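Local coordinates for RNA-induced transcriptional silencing complex protein tas3 (Schizosaccharomyces pombe, PDB 3D1B) that forms, through a longer protein of which this is the C-terminal helical part, the core of the RITS complex with ago1 and chp1 in RNA interference-dependent heterochromatin formation, at residues 99-102 and 103-107; 17-20 and 21-25; 82-85 and 86-89; 42-46 and 47-51. One frame throughout, in Å; residues are numbered along the deposited sequence.

Interaction 1: residues 99-102 and 103-107; sequences YKLV and TGKNL
Leu101 and Leu107 meet at the end of helix 89-105, where the chain doubles back so that one methyl of Leu107, CD1, lies 3.8 Å from CB of Leu101. The other methyl of Leu107, CD2, turns to Val102 and stops 3.9 Å from its CG2, the two side chains crossing at about a right angle. Leu107 straddles two successive residues of the last turn because its CG stands anti to the backbone N (chi1 -179°), which sends the methyls back toward them. On the flank, the long Lys105 chain lays its CD 3.5 Å from CD2 of Leu101, spending its aliphatic part on the leucine. One turn back, the methyl CG2 of Thr103 rests 3.5 Å from CE2 of the Tyr99 ring.

What positions Lys105 and Leu107 is the carbonyl of Leu101. Its oxygen takes Lys105 N at 2.9 Å and Leu107 N at 3.0 Å, the two donors coming from opposite faces of the carbonyl plane and neither on a lone pair. The second bond is the straighter, at 171°, and it holds Leu107 against the last turn. Thr103 N to Tyr99 O, at 3.1 Å, sets the other pair. A water bridges Val102 O and ND2 of Asn106, 2.7 Å from the latter. Further out, Leu107 and Val102 pack on Ala112 of helix 109-122, Tyr99 meets the ring of Phe80, and Asn71 of the second subunit binds Lys100 O. Such C-terminal capping, by a residue with positive phi, Asn106, and an apolar residue folded back on the last turn, leads the chain into helix 109-122.

Interaction 2: residues 17-20 and 21-25; sequences LYIN and WLKSL
Trp21, Leu22 and Lys23 donate their backbone N-H groups to the carbonyls of Leu17, Tyr18 and Ile19, the i to i+4 ladder of helix 14-23, in which the bond from Trp21 N to Leu17 O measures 2.8 Å. That same oxygen sits over one face of the indole, 3.2 Å from CG of Trp21 and offset toward the ring's rim. The indole is folded back along the helix because its CG stands anti to the carbonyl carbon (chi1 -72°), which brings its six-membered ring alongside Tyr18. The two ring systems lie 25° from parallel but are slid apart, centroids 5.4 Å apart, and touch at their margins, Tyr18 CE1 to Trp21 CZ3 at 3.5 Å. Leu17 adds its two methyls, CD1 reaching CZ2 of Trp21 at 4.1 Å.

Helix 14-23 is wedged into an all-alpha fold, with partners on more than one side: Trp21 meets Phe90 edge-to-face and packs on Leu122 of helix 109-122, while Ile19 and Leu22 face helix 52-60. Replacing Trp21 by an alanine is likely to strip the Leu17 methyls and the near margin of the Tyr18 ring of their indole cover and open a gap beside Phe90.

Lys23 runs extended, its CE 3.9 Å from CG2 of Ile19. At the helix end Ser24 OG donates to Asn20 O over 2.7 Å, supplementing the weak bond from Ser24 N.

Interaction 3: residues 82-85 and 86-89; sequences SNLE and KQTP
The carbonyl oxygen of Asn83 is held by two donors from opposite faces of its plane: the backbone N of Lys86 at 3.2 Å and the side-chain amide of Gln87, whose NE2 stands 3.0 Å away. The side-chain bond is the straighter of the two, 170° at the hydrogen, and the oxygen lies in the amide plane of Gln87. Gln87 makes this return because its chain bends at CB-CG (chi2 -57°), bringing the amide back over the helix end. Its plane is turned 37° from the amide of Asn83. Beside it, Gln87 N closes on Leu84 O at 3.1 Å.

Two waters bridge other groups. One accepts from both Asn83 ND2 and Lys86 NZ, each 2.7 Å away, tying the lysine tip to the helix; the other donates to Glu85 O and to Gln87 O, 2.8 Å from the latter. Asn83 and Gln87 also lean on Leu116 of helix 109-122, and Lys92 binds Glu85 O. Backbone bonding across Leu84 to Gln87 makes a type I beta turn, closing the C-terminal end of helix 74-84 and leading through Thr88, at the N-cap position, into helix 89-105: a short surface loop between two consecutive helices of an all-alpha fold.

Interaction 4: residues 42-46 and 47-51; sequences IPHYH and NKLID
The ring of Tyr45 receives the carbonyl oxygen of Ile50 at its edge, near the ring plane, 3.6 Å from CD1. The imidazole of His44 meets Leu49 obliquely, its ND1 3.9 Å from the methyl CD1, and a water joins the same nitrogen to Asn47 ND2 at 2.9 Å from each. The two rings leave the helix in different directions: CG of Tyr45 is anti to the backbone N (chi1 172°), while that of His44 lies beside its own. Ile50 folds against the roots of both side chains, CD1 4.0 Å from CB of His44 and CG1 4.2 Å from CB of Tyr45.

The backbone explains this folding. Helix 32-46 ends in a Schellman motif, with positive phi at Lys48, and His44 O takes both Leu49 N, at 2.7 Å and nearly in line with its C=O, and Ile50 N, at 3.3 Å and above the carbonyl plane. Lys48 N closes on Tyr45 O, and a second water bridges Tyr45 O and Ile50 O across the turn. A glycine in place of Ile50 takes away the apolar contact with CB of His44 and of Tyr45 and would probably open a gap there, leaving the turn freer to move.

Beyond the turn, Asp51 is the N-cap of helix 52-60, against which Tyr45 and Ile50 pack through Val55. The loop also faces the second subunit: Ser96 of that chain bonds Leu49 O, Leu81 of that chain packs on His44, and Tyr99 of that chain packs on Ile50.

Overall arrangement
Along the chain the order is interaction 2, interaction 4, interaction 3, interaction 1, and each sits at the C-terminal end of a helix, 14-23, 32-46, 74-84 and 89-105 respectively. Interactions 2 and 4 have centres 16 Å apart and touch through Ile19, which meets Ile42 and Tyr45; interaction 2 also reaches interaction 3, Tyr18 against Pro89. Interactions 1 and 3 lie in the Tas3 C-terminal helical domain, their centres 18 Å apart and joined by helix 89-105. All four form turns of the all-alpha fold, and two of them, 1 and 4, about 25 Å apart between centres, also contribute to the contact between the two copies.

Interaction 1: residues 99-102 and 103-107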
loop_
_atom_site.group_PDB
_atom_site.type_symbol
_atom_site.label_atom_id
_atom_site.label_comp_id
_atom_site.label_asym_id
_atom_site.label_seq_id
_atom_site.Cartn_x
_atom_site.Cartn_y
_atom_site.Cartn_z
ATOM N N TYR A 99 -11.574 -6.095 -2.614
ATOM C CA TYR A 99 -12.601 -5.094 -2.899
ATOM C C TYR A 99 -12.091 -4.069 -3.919
ATOM O O TYR A 99 -12.883 -3.441 -4.629
ATOM C CB TYR A 99 -13.050 -4.397 -1.611
ATOM C CG TYR A 99 -14.292 -3.559 -1.817
ATOM C CD1 TYR A 99 -15.498 -4.155 -2.186
ATOM C CD2 TYR A 99 -14.246 -2.165 -1.707
ATOM C CE1 TYR A 99 -16.633 -3.387 -2.448
ATOM C CE2 TYR A 99 -15.380 -1.386 -1.968
ATOM C CZ TYR A 99 -16.566 -2.006 -2.337
ATOM O OH TYR A 99 -17.686 -1.251 -2.604
ATOM N N LYS A 100 -10.772 -3.886 -3.991
ATOM C CA LYS A 100 -10.187 -2.973 -4.976
ATOM C C LYS A 100 -10.528 -3.516 -6.363
ATOM O O LYS A 100 -10.702 -2.760 -7.317
ATOM C CB LYS A 100 -8.657 -2.927 -4.869
ATOM C CG LYS A 100 -8.107 -2.395 -3.574
ATOM C CD LYS A 100 -8.460 -0.931 -3.381
ATOM C CE LYS A 100 -7.976 -0.453 -2.022
ATOM N NZ LYS A 100 -8.580 0.858 -1.654
ATOM N N LEU A 101 -10.591 -4.843 -6.470
ATOM C CA LEU A 101 -10.900 -5.491 -7.741
ATOM C C LEU A 101 -12.392 -5.423 -8.032
ATOM O O LEU A 101 -12.809 -5.403 -9.190
ATOM C CB LEU A 101 -10.432 -6.953 -7.713
ATOM C CG LEU A 101 -8.919 -7.150 -7.541
ATOM C CD1 LEU A 101 -8.603 -8.637 -7.664
ATOM C CD2 LEU A 101 -8.149 -6.365 -8.582
ATOM N N VAL A 102 -13.199 -5.400 -6.978
ATOM C CA VAL A 102 -14.646 -5.302 -7.149
ATOM C C VAL A 102 -14.972 -3.951 -7.786
ATOM O O VAL A 102 -15.630 -3.877 -8.831
ATOM C CB VAL A 102 -15.379 -5.419 -5.788
ATOM C CG1 VAL A 102 -16.852 -5.055 -5.947
ATOM C CG2 VAL A 102 -15.235 -6.840 -5.246
ATOM N N THR A 103 -14.490 -2.881 -7.164
ATOM C CA THR A 103 -14.753 -1.543 -7.668
ATOM C C THR A 103 -14.002 -1.156 -8.937
ATOM O O THR A 103 -14.559 -0.480 -9.810
ATOM C CB THR A 103 -14.450 -0.474 -6.590
ATOM O OG1 THR A 103 -13.100 -0.624 -6.138
ATOM C CG2 THR A 103 -15.399 -0.630 -5.409
ATOM N N GLY A 104 -12.749 -1.587 -9.054
ATOM C CA GLY A 104 -11.957 -1.208 -10.211
ATOM C C GLY A 104 -11.964 -2.137 -11.403
ATOM O O GLY A 104 -11.659 -1.712 -12.527
ATOM N N LYS A 105 -12.302 -3.403 -11.182
ATOM C CA LYS A 105 -12.306 -4.359 -12.278
ATOM C C LYS A 105 -13.591 -5.160 -12.370
ATOM O O LYS A 105 -13.658 -6.159 -13.088
ATOM C CB LYS A 105 -11.102 -5.288 -12.143
ATOM C CG LYS A 105 -9.790 -4.524 -12.172
ATOM C CD LYS A 105 -8.609 -5.428 -11.939
ATOM C CE LYS A 105 -7.312 -4.694 -12.239
ATOM N NZ LYS A 105 -6.125 -5.561 -12.014
ATOM N N ASN A 106 -14.609 -4.720 -11.639
ATOM C CA ASN A 106 -15.906 -5.382 -11.663
ATOM C C ASN A 106 -15.890 -6.830 -11.192
ATOM O O ASN A 106 -16.714 -7.628 -11.633
ATOM C CB ASN A 106 -16.489 -5.313 -13.077
ATOM C CG ASN A 106 -16.791 -3.891 -13.509
ATOM O OD1 ASN A 106 -16.473 -3.487 -14.631
ATOM N ND2 ASN A 106 -17.420 -3.129 -12.627
ATOM N N LEU A 107 -14.958 -7.181 -10.308
ATOM C CA LEU A 107 -14.922 -8.545 -9.800
ATOM C C LEU A 107 -16.237 -8.742 -9.046
ATOM O O LEU A 107 -16.647 -7.888 -8.264
ATOM C CB LEU A 107 -13.704 -8.742 -8.878
ATOM C CG LEU A 107 -13.483 -10.136 -8.272
ATOM C CD1 LEU A 107 -11.997 -10.387 -8.059
ATOM C CD2 LEU A 107 -14.233 -10.246 -6.953
HETATM O O HOH W 1 -18.136 -3.347 -10.025
#

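Interaction 2: residues 17-20 and 21-25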
loop_
_atom_site.group_PDB
_atom_site.type_symbol
_atom_site.label_atom_id
_atom_site.label_comp_id
_atom_site.label_asym_id
_atom_site.label_seq_id
_atom_site.Cartn_x
_atom_site.Cartn_y
_atom_site.Cartn_z
ATOM N N LEU A 17 3.175 -16.993 8.259
ATOM C CA LEU A 17 1.803 -17.490 8.269
ATOM C C LEU A 17 0.934 -16.796 7.225
ATOM O O LEU A 17 0.223 -17.454 6.469
ATOM C CB LEU A 17 1.163 -17.296 9.646
ATOM C CG LEU A 17 1.293 -18.457 10.629
ATOM C CD1 LEU A 17 0.558 -18.129 11.928
ATOM C CD2 LEU A 17 0.716 -19.716 9.997
ATOM N N TYR A 18 0.988 -15.468 7.192
ATOM C CA TYR A 18 0.196 -14.700 6.235
ATOM C C TYR A 18 0.540 -15.082 4.801
ATOM O O TYR A 18 -0.337 -15.141 3.940
ATOM C CB TYR A 18 0.413 -13.201 6.460
ATOM C CG TYR A 18 -0.327 -12.664 7.669
ATOM C CD1 TYR A 18 -0.518 -13.457 8.799
ATOM C CD2 TYR A 18 -0.821 -11.362 7.690
ATOM C CE1 TYR A 18 -1.181 -12.969 9.919
ATOM C CE2 TYR A 18 -1.487 -10.863 8.808
ATOM C CZ TYR A 18 -1.663 -11.672 9.917
ATOM O OH TYR A 18 -2.325 -11.187 11.021
ATOM N N ILE A 19 1.817 -15.345 4.545
ATOM C CA ILE A 19 2.249 -15.753 3.214
ATOM C C ILE A 19 1.689 -17.135 2.895
ATOM O O ILE A 19 1.178 -17.370 1.799
ATOM C CB ILE A 19 3.795 -15.792 3.111
ATOM C CG1 ILE A 19 4.358 -14.367 3.113
ATOM C CG2 ILE A 19 4.221 -16.532 1.854
ATOM C CD1 ILE A 19 3.917 -13.521 1.917
ATOM N N ASN A 20 1.783 -18.044 3.860
ATOM C CA ASN A 20 1.266 -19.394 3.674
ATOM C C ASN A 20 -0.246 -19.383 3.460
ATOM O O ASN A 20 -0.775 -20.139 2.639
ATOM C CB ASN A 20 1.620 -20.276 4.879
ATOM C CG ASN A 20 3.109 -20.524 5.001
ATOM O OD1 ASN A 20 3.870 -20.245 4.076
ATOM N ND2 ASN A 20 3.533 -21.063 6.146
ATOM N N TRP A 21 -0.940 -18.523 4.197
ATOM C CA TRP A 21 -2.386 -18.409 4.061
ATOM C C TRP A 21 -2.748 -17.846 2.694
ATOM O O TRP A 21 -3.692 -18.303 2.051
ATOM C CB TRP A 21 -2.965 -17.508 5.158
ATOM C CG TRP A 21 -2.952 -18.137 6.525
ATOM C CD1 TRP A 21 -2.871 -19.472 6.812
ATOM C CD2 TRP A 21 -3.056 -17.462 7.787
ATOM N NE1 TRP A 21 -2.917 -19.669 8.171
ATOM C CE2 TRP A 21 -3.031 -18.454 8.794
ATOM C CE3 TRP A 21 -3.170 -16.117 8.164
ATOM C CZ2 TRP A 21 -3.116 -18.143 10.156
ATOM C CZ3 TRP A 21 -3.254 -15.808 9.521
ATOM C CH2 TRP A 21 -3.226 -16.820 10.499
ATOM N N LEU A 22 -2.002 -16.842 2.255
ATOM C CA LEU A 22 -2.252 -16.245 0.951
ATOM C C LEU A 22 -2.119 -17.310 -0.136
ATOM O O LEU A 22 -2.977 -17.440 -1.012
ATOM C CB LEU A 22 -1.250 -15.123 0.687
ATOM C CG LEU A 22 -1.119 -14.676 -0.767
ATOM C CD1 LEU A 22 -2.443 -14.097 -1.256
ATOM C CD2 LEU A 22 -0.003 -13.643 -0.868
ATOM N N LYS A 23 -1.035 -18.073 -0.072
ATOM C CA LYS A 23 -0.804 -19.120 -1.060
ATOM C C LYS A 23 -1.879 -20.195 -1.033
ATOM O O LYS A 23 -2.078 -20.901 -2.027
ATOM C CB LYS A 23 0.561 -19.769 -0.831
ATOM C CG LYS A 23 1.730 -18.860 -1.146
ATOM C CD LYS A 23 3.036 -19.616 -0.996
ATOM C CE LYS A 23 4.223 -18.762 -1.385
ATOM N NZ LYS A 23 5.491 -19.490 -1.090
ATOM N N SER A 24 -2.573 -20.307 0.096
ATOM C CA SER A 24 -3.620 -21.315 0.268
ATOM C C SER A 24 -5.004 -20.891 -0.222
ATOM O O SER A 24 -5.930 -21.699 -0.237
ATOM C CB SER A 24 -3.708 -21.725 1.738
ATOM O OG SER A 24 -2.462 -22.246 2.186
ATOM N N LEU A 25 -5.153 -19.625 -0.602
ATOM C CA LEU A 25 -6.443 -19.147 -1.103
ATOM C C LEU A 25 -6.694 -19.745 -2.476
ATOM O O LEU A 25 -5.807 -19.749 -3.322
ATOM C CB LEU A 25 -6.443 -17.622 -1.214
ATOM C CG LEU A 25 -6.480 -16.875 0.116
ATOM C CD1 LEU A 25 -6.221 -15.393 -0.119
ATOM C CD2 LEU A 25 -7.832 -17.095 0.783
#

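Interaction 3: residues 82-85 and 86-89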
loop_
_atom_site.group_PDB
_atom_site.type_symbol
_atom_site.label_atom_id
_atom_site.label_comp_id
_atom_site.label_asym_id
_atom_site.label_seq_id
_atom_site.Cartn_x
_atom_site.Cartn_y
_atom_site.Cartn_z
ATOM N N SER A 82 -19.570 -3.392 5.739
ATOM C CA SER A 82 -19.906 -3.454 7.159
ATOM C C SER A 82 -19.397 -4.769 7.726
ATOM O O SER A 82 -18.918 -4.827 8.857
ATOM C CB SER A 82 -21.420 -3.349 7.380
ATOM O OG SER A 82 -21.825 -1.993 7.495
ATOM N N ASN A 83 -19.484 -5.824 6.924
ATOM C CA ASN A 83 -19.029 -7.135 7.351
ATOM C C ASN A 83 -17.508 -7.184 7.392
ATOM O O ASN A 83 -16.925 -7.823 8.266
ATOM C CB ASN A 83 -19.563 -8.215 6.402
ATOM C CG ASN A 83 -19.095 -9.602 6.781
ATOM O OD1 ASN A 83 -18.217 -10.174 6.133
ATOM N ND2 ASN A 83 -19.670 -10.147 7.848
ATOM N N LEU A 84 -16.871 -6.489 6.451
ATOM C CA LEU A 84 -15.414 -6.461 6.370
ATOM C C LEU A 84 -14.785 -5.854 7.621
ATOM O O LEU A 84 -13.729 -6.303 8.076
ATOM C CB LEU A 84 -14.980 -5.667 5.130
ATOM C CG LEU A 84 -13.472 -5.582 4.867
ATOM C CD1 LEU A 84 -12.865 -6.991 4.809
ATOM C CD2 LEU A 84 -13.225 -4.842 3.554
ATOM N N GLU A 85 -15.434 -4.835 8.175
ATOM C CA GLU A 85 -14.933 -4.162 9.374
ATOM C C GLU A 85 -14.777 -5.100 10.570
ATOM O O GLU A 85 -13.966 -4.845 11.458
ATOM C CB GLU A 85 -15.881 -3.025 9.772
ATOM C CG GLU A 85 -15.886 -1.848 8.810
ATOM C CD GLU A 85 -14.774 -0.856 9.097
ATOM O OE1 GLU A 85 -13.860 -1.198 9.885
ATOM O OE2 GLU A 85 -14.814 0.259 8.527
ATOM N N LYS A 86 -15.551 -6.182 10.586
ATOM C CA LYS A 86 -15.529 -7.129 11.700
ATOM C C LYS A 86 -14.557 -8.285 11.562
ATOM O O LYS A 86 -14.399 -9.079 12.493
ATOM C CB LYS A 86 -16.925 -7.709 11.897
ATOM C CG LYS A 86 -17.970 -6.644 12.111
ATOM C CD LYS A 86 -19.335 -7.228 12.405
ATOM C CE LYS A 86 -19.955 -7.895 11.197
ATOM N NZ LYS A 86 -21.418 -8.039 11.427
ATOM N N GLN A 87 -13.904 -8.381 10.414
ATOM C CA GLN A 87 -12.988 -9.485 10.168
ATOM C C GLN A 87 -11.670 -9.432 10.925
ATOM O O GLN A 87 -11.216 -8.392 11.365
ATOM C CB GLN A 87 -12.682 -9.569 8.673
ATOM C CG GLN A 87 -13.927 -9.697 7.813
ATOM C CD GLN A 87 -14.762 -10.903 8.185
ATOM O OE1 GLN A 87 -14.281 -12.034 8.151
ATOM N NE2 GLN A 87 -16.024 -10.669 8.541
ATOM N N THR A 88 -11.076 -10.603 11.081
ATOM C CA THR A 88 -9.784 -10.731 11.709
ATOM C C THR A 88 -8.758 -10.114 10.777
ATOM O O THR A 88 -9.051 -9.891 9.620
ATOM C CB THR A 88 -9.510 -12.205 12.031
ATOM O OG1 THR A 88 -9.836 -13.011 10.902
ATOM C CG2 THR A 88 -10.345 -12.653 13.200
ATOM N N PRO A 89 -7.554 -9.800 11.285
ATOM C CA PRO A 89 -6.456 -9.175 10.534
ATOM C C PRO A 89 -6.164 -9.587 9.093
ATOM O O PRO A 89 -6.244 -8.763 8.173
ATOM C CB PRO A 89 -5.254 -9.390 11.447
ATOM C CG PRO A 89 -5.871 -9.311 12.805
ATOM C CD PRO A 89 -7.095 -10.168 12.640
HETATM O O HOH W 2 -21.852 -9.408 9.186
HETATM O O HOH W 3 -11.853 -6.139 12.961
#

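Interaction 4: residues 42-46 and 47-51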
loop_
_atom_site.group_PDB
_atom_site.type_symbol
_atom_site.label_atom_id
_atom_site.label_comp_id
_atom_site.label_asym_id
_atom_site.label_seq_id
_atom_site.Cartn_x
_atom_site.Cartn_y
_atom_site.Cartn_z
ATOM N N ILE A 42 7.497 -10.332 -3.166
ATOM C CA ILE A 42 7.964 -10.716 -1.842
ATOM C C ILE A 42 9.330 -10.212 -1.349
ATOM O O ILE A 42 9.500 -9.982 -0.154
ATOM C CB ILE A 42 7.864 -12.252 -1.663
ATOM C CG1 ILE A 42 7.675 -12.574 -0.180
ATOM C CG2 ILE A 42 9.088 -12.940 -2.236
ATOM C CD1 ILE A 42 7.276 -14.008 0.086
ATOM N N PRO A 43 10.317 -10.036 -2.243
ATOM C CA PRO A 43 11.619 -9.547 -1.765
ATOM C C PRO A 43 11.505 -8.196 -1.052
ATOM O O PRO A 43 12.188 -7.941 -0.055
ATOM C CB PRO A 43 12.436 -9.436 -3.050
ATOM C CG PRO A 43 11.866 -10.539 -3.895
ATOM C CD PRO A 43 10.386 -10.379 -3.675
ATOM N N HIS A 44 10.638 -7.336 -1.578
ATOM C CA HIS A 44 10.424 -6.006 -1.020
ATOM C C HIS A 44 9.745 -6.092 0.337
ATOM O O HIS A 44 9.844 -5.176 1.154
ATOM C CB HIS A 44 9.578 -5.184 -1.991
ATOM C CG HIS A 44 10.155 -5.123 -3.370
ATOM N ND1 HIS A 44 11.428 -4.656 -3.622
ATOM C CD2 HIS A 44 9.654 -5.514 -4.567
ATOM C CE1 HIS A 44 11.687 -4.765 -4.914
ATOM N NE2 HIS A 44 10.627 -5.283 -5.508
ATOM N N TYR A 45 9.044 -7.200 0.558
ATOM C CA TYR A 45 8.361 -7.457 1.815
ATOM C C TYR A 45 9.433 -7.902 2.808
ATOM O O TYR A 45 9.496 -7.406 3.934
ATOM C CB TYR A 45 7.316 -8.554 1.611
ATOM C CG TYR A 45 6.649 -9.063 2.865
ATOM C CD1 TYR A 45 5.930 -8.207 3.703
ATOM C CD2 TYR A 45 6.689 -10.419 3.188
ATOM C CE1 TYR A 45 5.265 -8.695 4.829
ATOM C CE2 TYR A 45 6.029 -10.914 4.308
ATOM C CZ TYR A 45 5.318 -10.050 5.122
ATOM O OH TYR A 45 4.648 -10.548 6.212
ATOM N N HIS A 46 10.283 -8.828 2.379
ATOM C CA HIS A 46 11.357 -9.319 3.238
ATOM C C HIS A 46 12.329 -8.188 3.564
ATOM O O HIS A 46 12.878 -8.128 4.667
ATOM C CB HIS A 46 12.110 -10.471 2.564
ATOM C CG HIS A 46 11.297 -11.720 2.420
ATOM N ND1 HIS A 46 10.455 -12.177 3.410
ATOM C CD2 HIS A 46 11.217 -12.623 1.412
ATOM C CE1 HIS A 46 9.890 -13.305 3.021
ATOM N NE2 HIS A 46 10.337 -13.599 1.812
ATOM N N ASN A 47 12.536 -7.290 2.605
ATOM C CA ASN A 47 13.438 -6.160 2.809
ATOM C C ASN A 47 12.758 -5.019 3.553
ATOM O O ASN A 47 13.363 -3.977 3.809
ATOM C CB ASN A 47 13.996 -5.670 1.473
ATOM C CG ASN A 47 14.999 -6.644 0.881
ATOM O OD1 ASN A 47 15.788 -7.251 1.608
ATOM N ND2 ASN A 47 14.986 -6.787 -0.437
ATOM N N LYS A 48 11.491 -5.229 3.889
ATOM C CA LYS A 48 10.705 -4.263 4.640
ATOM C C LYS A 48 10.462 -2.912 3.965
ATOM O O LYS A 48 10.428 -1.873 4.629
ATOM C CB LYS A 48 11.348 -4.060 6.014
ATOM C CG LYS A 48 11.895 -5.348 6.627
ATOM C CD LYS A 48 11.148 -5.792 7.878
ATOM C CE LYS A 48 9.962 -6.685 7.556
ATOM N NZ LYS A 48 9.907 -7.842 8.503
ATOM N N LEU A 49 10.315 -2.920 2.645
ATOM C CA LEU A 49 10.014 -1.693 1.922
ATOM C C LEU A 49 8.494 -1.579 1.940
ATOM O O LEU A 49 7.935 -0.484 1.959
ATOM C CB LEU A 49 10.486 -1.766 0.469
ATOM C CG LEU A 49 11.966 -1.545 0.165
ATOM C CD1 LEU A 49 12.181 -1.598 -1.343
ATOM C CD2 LEU A 49 12.406 -0.190 0.717
ATOM N N ILE A 50 7.834 -2.733 1.937
ATOM C CA ILE A 50 6.376 -2.796 1.943
ATOM C C ILE A 50 5.871 -3.766 3.005
ATOM O O ILE A 50 6.608 -4.662 3.441
ATOM C CB ILE A 50 5.824 -3.255 0.568
ATOM C CG1 ILE A 50 6.288 -4.679 0.259
ATOM C CG2 ILE A 50 6.303 -2.313 -0.526
ATOM C CD1 ILE A 50 5.709 -5.244 -1.032
ATOM N N ASP A 51 4.622 -3.585 3.428
ATOM C CA ASP A 51 4.026 -4.469 4.428
ATOM C C ASP A 51 3.140 -5.513 3.750
ATOM O O ASP A 51 2.959 -5.483 2.534
ATOM C CB ASP A 51 3.212 -3.679 5.470
ATOM C CG ASP A 51 2.064 -2.894 4.862
ATOM O OD1 ASP A 51 1.405 -3.408 3.936
ATOM O OD2 ASP A 51 1.809 -1.760 5.330
HETATM O O HOH W 4 13.665 -4.659 -1.847
HETATM O O HOH W 5 7.654 -5.616 5.809
#